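Local coordinates for ferric vibriobactin ABC transporter, periplasmic ferric vibriobactin-binding protein (Vibrio cholerae, PDB 3R5T) that binds ferric vibriobactin in the periplasm and probably delivers it to an ABC transporter for siderophore-mediated iron uptake, at residues I114-S119 against Q124-Q129. Numbering follows the deposited sequence. Where two conformers were deposited one is given.
Sequences ILVDYS and QSLAQQ. With MOH (methanol), chain D.
The O of a methanol, probably from the crystallisation liquor, joins Gln-129 to the strand end: it donates to Gln-129 OE1 (2.7 Å) and accepts from Asp-117 N (2.8 Å) almost straight, at 171°. The bond from Gln-129 NE2 is weak, bent to 132°. No direct hydrogen bond links the segments: 114-119 runs from edge strand 113-116 of a Rossmann-like five-stranded parallel sheet (order 3-2-1-4-5), in one lobe of the binding protein, into the following loop, and 124-129 lies on helix 123-134, which packs on that sheet. Gln-129 reaches the methanol because CG lies anti to its backbone N and the chain stays extended, sliding past Val-116 in the opposite direction; OE1, which also accepts from Gln-121 NE2, lies 3.6 Å from Val-116 CG1. The other valine branch, CG2, meets Leu-126 CD1 at 4.0 Å, the two side chains crossing at about a right angle. Tyr-118 offers Leu-126 its CB alone: chi1 of 57° turns the ring away, to touch bound ferric vibriobactin, while OH bonds Asp-98 and Arg-269. Asp-117 OD2 forms a salt bridge with Arg-212; OD1 accepts from Ser-119 N (2.9 Å), closing an Asx turn, and from Ser-119 OG (2.7 Å), both from the same carboxylate face.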
ATOM      1  N   ILE A 114       9.715  13.529   9.504  1.00 15.97           N
ATOM      2  CA  ILE A 114       9.298  13.738   8.117  1.00 17.56           C
ATOM      3  C   ILE A 114       7.887  13.211   7.857  1.00 17.93           C
ATOM      4  O   ILE A 114       7.397  12.318   8.565  1.00 16.96           O
ATOM      5  CB  ILE A 114      10.310  13.140   7.111  1.00 16.92           C
ATOM      6  CG1 ILE A 114      10.376  11.598   7.217  1.00 16.28           C
ATOM      7  CG2 ILE A 114      11.675  13.827   7.283  1.00 17.39           C
ATOM      8  CD1 ILE A 114      11.153  10.945   6.051  1.00 14.81           C
ATOM      9  N   LEU A 115       7.248  13.784   6.843  1.00 18.74           N
ATOM     10  CA  LEU A 115       5.842  13.526   6.542  1.00 17.80           C
ATOM     11  C   LEU A 115       5.694  13.168   5.057  1.00 18.36           C
ATOM     12  O   LEU A 115       6.067  13.957   4.175  1.00 17.36           O
ATOM     13  CB  LEU A 115       5.035  14.782   6.879  1.00 16.33           C
ATOM     14  CG  LEU A 115       3.551  14.846   6.540  1.00 15.33           C
ATOM     15  CD1 LEU A 115       2.777  13.785   7.307  1.00 16.24           C
ATOM     16  CD2 LEU A 115       2.990  16.231   6.812  1.00 15.83           C
ATOM     17  N   VAL A 116       5.145  11.976   4.802  1.00 17.53           N
ATOM     18  CA  VAL A 116       4.974  11.436   3.458  1.00 18.37           C
ATOM     19  C   VAL A 116       3.524  11.013   3.256  1.00 15.74           C
ATOM     20  O   VAL A 116       2.814  10.671   4.205  1.00 15.79           O
ATOM     21  CB  VAL A 116       5.919  10.227   3.198  1.00 17.81           C
ATOM     22  CG1 VAL A 116       7.377  10.674   3.288  1.00 18.00           C
ATOM     23  CG2 VAL A 116       5.635   9.081   4.183  1.00 15.26           C
ATOM     24  N   ASP A 117       3.070  11.071   2.012  1.00 17.60           N
ATOM     25  CA  ASP A 117       1.728  10.632   1.670  1.00 18.40           C
ATOM     26  C   ASP A 117       1.840   9.399   0.792  1.00 18.35           C
ATOM     27  O   ASP A 117       2.339   9.471  -0.338  1.00 18.12           O
ATOM     28  CB  ASP A 117       0.982  11.749   0.949  1.00 16.94           C
ATOM     29  CG  ASP A 117      -0.487  11.422   0.721  1.00 17.36           C
ATOM     30  OD1 ASP A 117      -0.912  10.285   1.029  1.00 16.71           O
ATOM     31  OD2 ASP A 117      -1.202  12.320   0.231  1.00 20.63           O
ATOM     32  N   TYR A 118       1.408   8.259   1.314  1.00 16.77           N
ATOM     33  CA  TYR A 118       1.466   7.017   0.566  1.00 16.25           C
ATOM     34  C   TYR A 118       0.225   6.790  -0.288  1.00 16.10           C
ATOM     35  O   TYR A 118       0.157   5.814  -1.040  1.00 18.65           O
ATOM     36  CB  TYR A 118       1.684   5.828   1.497  1.00 16.23           C
ATOM     37  CG  TYR A 118       0.629   5.696   2.578  1.00 16.41           C
ATOM     38  CD1 TYR A 118      -0.693   5.388   2.264  1.00 15.66           C
ATOM     39  CD2 TYR A 118       0.963   5.848   3.921  1.00 15.89           C
ATOM     40  CE1 TYR A 118      -1.665   5.249   3.259  1.00 14.85           C
ATOM     41  CE2 TYR A 118       0.012   5.717   4.916  1.00 14.39           C
ATOM     42  CZ  TYR A 118      -1.309   5.410   4.598  1.00 13.94           C
ATOM     43  OH  TYR A 118      -2.240   5.269   5.618  1.00 12.20           O
ATOM     44  N   SER A 119      -0.762   7.676  -0.168  1.00 15.23           N
ATOM     45  CA  SER A 119      -2.065   7.411  -0.775  1.00 14.71           C
ATOM     46  C   SER A 119      -2.145   7.664  -2.281  1.00 16.21           C
ATOM     47  O   SER A 119      -3.098   7.242  -2.917  1.00 16.97           O
ATOM     48  CB  SER A 119      -3.176   8.196  -0.048  1.00 16.51           C
ATOM     49  OG  SER A 119      -3.135   9.592  -0.339  1.00 14.96           O
ATOM     50  N   GLN A 124       6.982   2.082  -5.224  1.00 14.18           N
ATOM     51  CA  GLN A 124       8.292   2.460  -5.716  1.00 13.32           C
ATOM     52  C   GLN A 124       8.576   3.933  -5.479  1.00 12.31           C
ATOM     53  O   GLN A 124       9.693   4.292  -5.067  1.00 13.21           O
ATOM     54  CB  GLN A 124       8.410   2.140  -7.203  1.00 15.48           C
ATOM     55  CG  GLN A 124       8.399   0.643  -7.519  1.00 16.48           C
ATOM     56  CD  GLN A 124       7.033   0.110  -7.913  1.00 18.09           C
ATOM     57  OE1 GLN A 124       5.987   0.471  -7.341  1.00 15.97           O
ATOM     58  NE2 GLN A 124       7.040  -0.782  -8.888  1.00 21.58           N
ATOM     59  N   SER A 125       7.599   4.788  -5.749  1.00 12.98           N
ATOM     60  CA  SER A 125       7.765   6.222  -5.549  0.51 13.40           C
ATOM     61  C   SER A 125       7.979   6.537  -4.068  1.00 13.41           C
ATOM     62  O   SER A 125       8.807   7.374  -3.699  1.00 12.59           O
ATOM     63  CB  SER A 125       6.548   6.965  -6.097  0.51 14.36           C
ATOM     64  OG  SER A 125       6.653   8.360  -5.884  0.51 14.19           O
ATOM     65  N   LEU A 126       7.224   5.863  -3.208  1.00 12.86           N
ATOM     66  CA  LEU A 126       7.408   6.038  -1.780  1.00 12.81           C
ATOM     67  C   LEU A 126       8.808   5.546  -1.382  1.00 13.35           C
ATOM     68  O   LEU A 126       9.490   6.192  -0.594  1.00 15.83           O
ATOM     69  CB  LEU A 126       6.331   5.265  -1.040  1.00 12.21           C
ATOM     70  CG  LEU A 126       6.387   5.353   0.486  1.00 12.98           C
ATOM     71  CD1 LEU A 126       6.110   6.779   0.942  1.00 12.36           C
ATOM     72  CD2 LEU A 126       5.407   4.368   1.145  1.00 13.59           C
ATOM     73  N   ALA A 127       9.233   4.407  -1.921  1.00 13.27           N
ATOM     74  CA  ALA A 127      10.585   3.905  -1.624  1.00 12.18           C
ATOM     75  C   ALA A 127      11.665   4.912  -2.032  1.00 13.54           C
ATOM     76  O   ALA A 127      12.651   5.119  -1.326  1.00 14.33           O
ATOM     77  CB  ALA A 127      10.820   2.578  -2.303  1.00 12.66           C
ATOM     78  N   GLN A 128      11.508   5.507  -3.213  1.00 12.76           N
ATOM     79  CA  GLN A 128      12.448   6.520  -3.675  0.51 13.93           C
ATOM     80  C   GLN A 128      12.479   7.722  -2.736  1.00 14.11           C
ATOM     81  O   GLN A 128      13.550   8.244  -2.402  1.00 14.21           O
ATOM     82  CB  GLN A 128      12.094   6.955  -5.093  0.51 16.37           C
ATOM     83  CG  GLN A 128      12.256   5.862  -6.114  0.51 20.91           C
ATOM     84  CD  GLN A 128      12.094   6.375  -7.521  0.51 25.45           C
ATOM     85  OE1 GLN A 128      11.122   6.048  -8.205  0.51 29.30           O
ATOM     86  NE2 GLN A 128      13.038   7.207  -7.959  0.51 24.40           N
ATOM     87  N   GLN A 129      11.297   8.154  -2.304  1.00 15.74           N
ATOM     88  CA  GLN A 129      11.198   9.296  -1.422  1.00 16.03           C
ATOM     89  C   GLN A 129      11.937   8.989  -0.116  1.00 16.93           C
ATOM     90  O   GLN A 129      12.713   9.814   0.389  1.00 15.37           O
ATOM     91  CB  GLN A 129       9.732   9.599  -1.163  1.00 15.74           C
ATOM     92  CG  GLN A 129       9.516  10.769  -0.250  1.00 16.40           C
ATOM     93  CD  GLN A 129       8.079  11.197  -0.248  1.00 17.62           C
ATOM     94  OE1 GLN A 129       7.168  10.363  -0.274  1.00 18.02           O
ATOM     95  NE2 GLN A 129       7.859  12.505  -0.211  1.00 18.00           N
TER
HETATM   96  C   MOH D   3       4.439  13.165  -0.018  1.00 15.88           C
HETATM   97  O   MOH D   3       4.876  11.810   0.037  1.00 19.71           O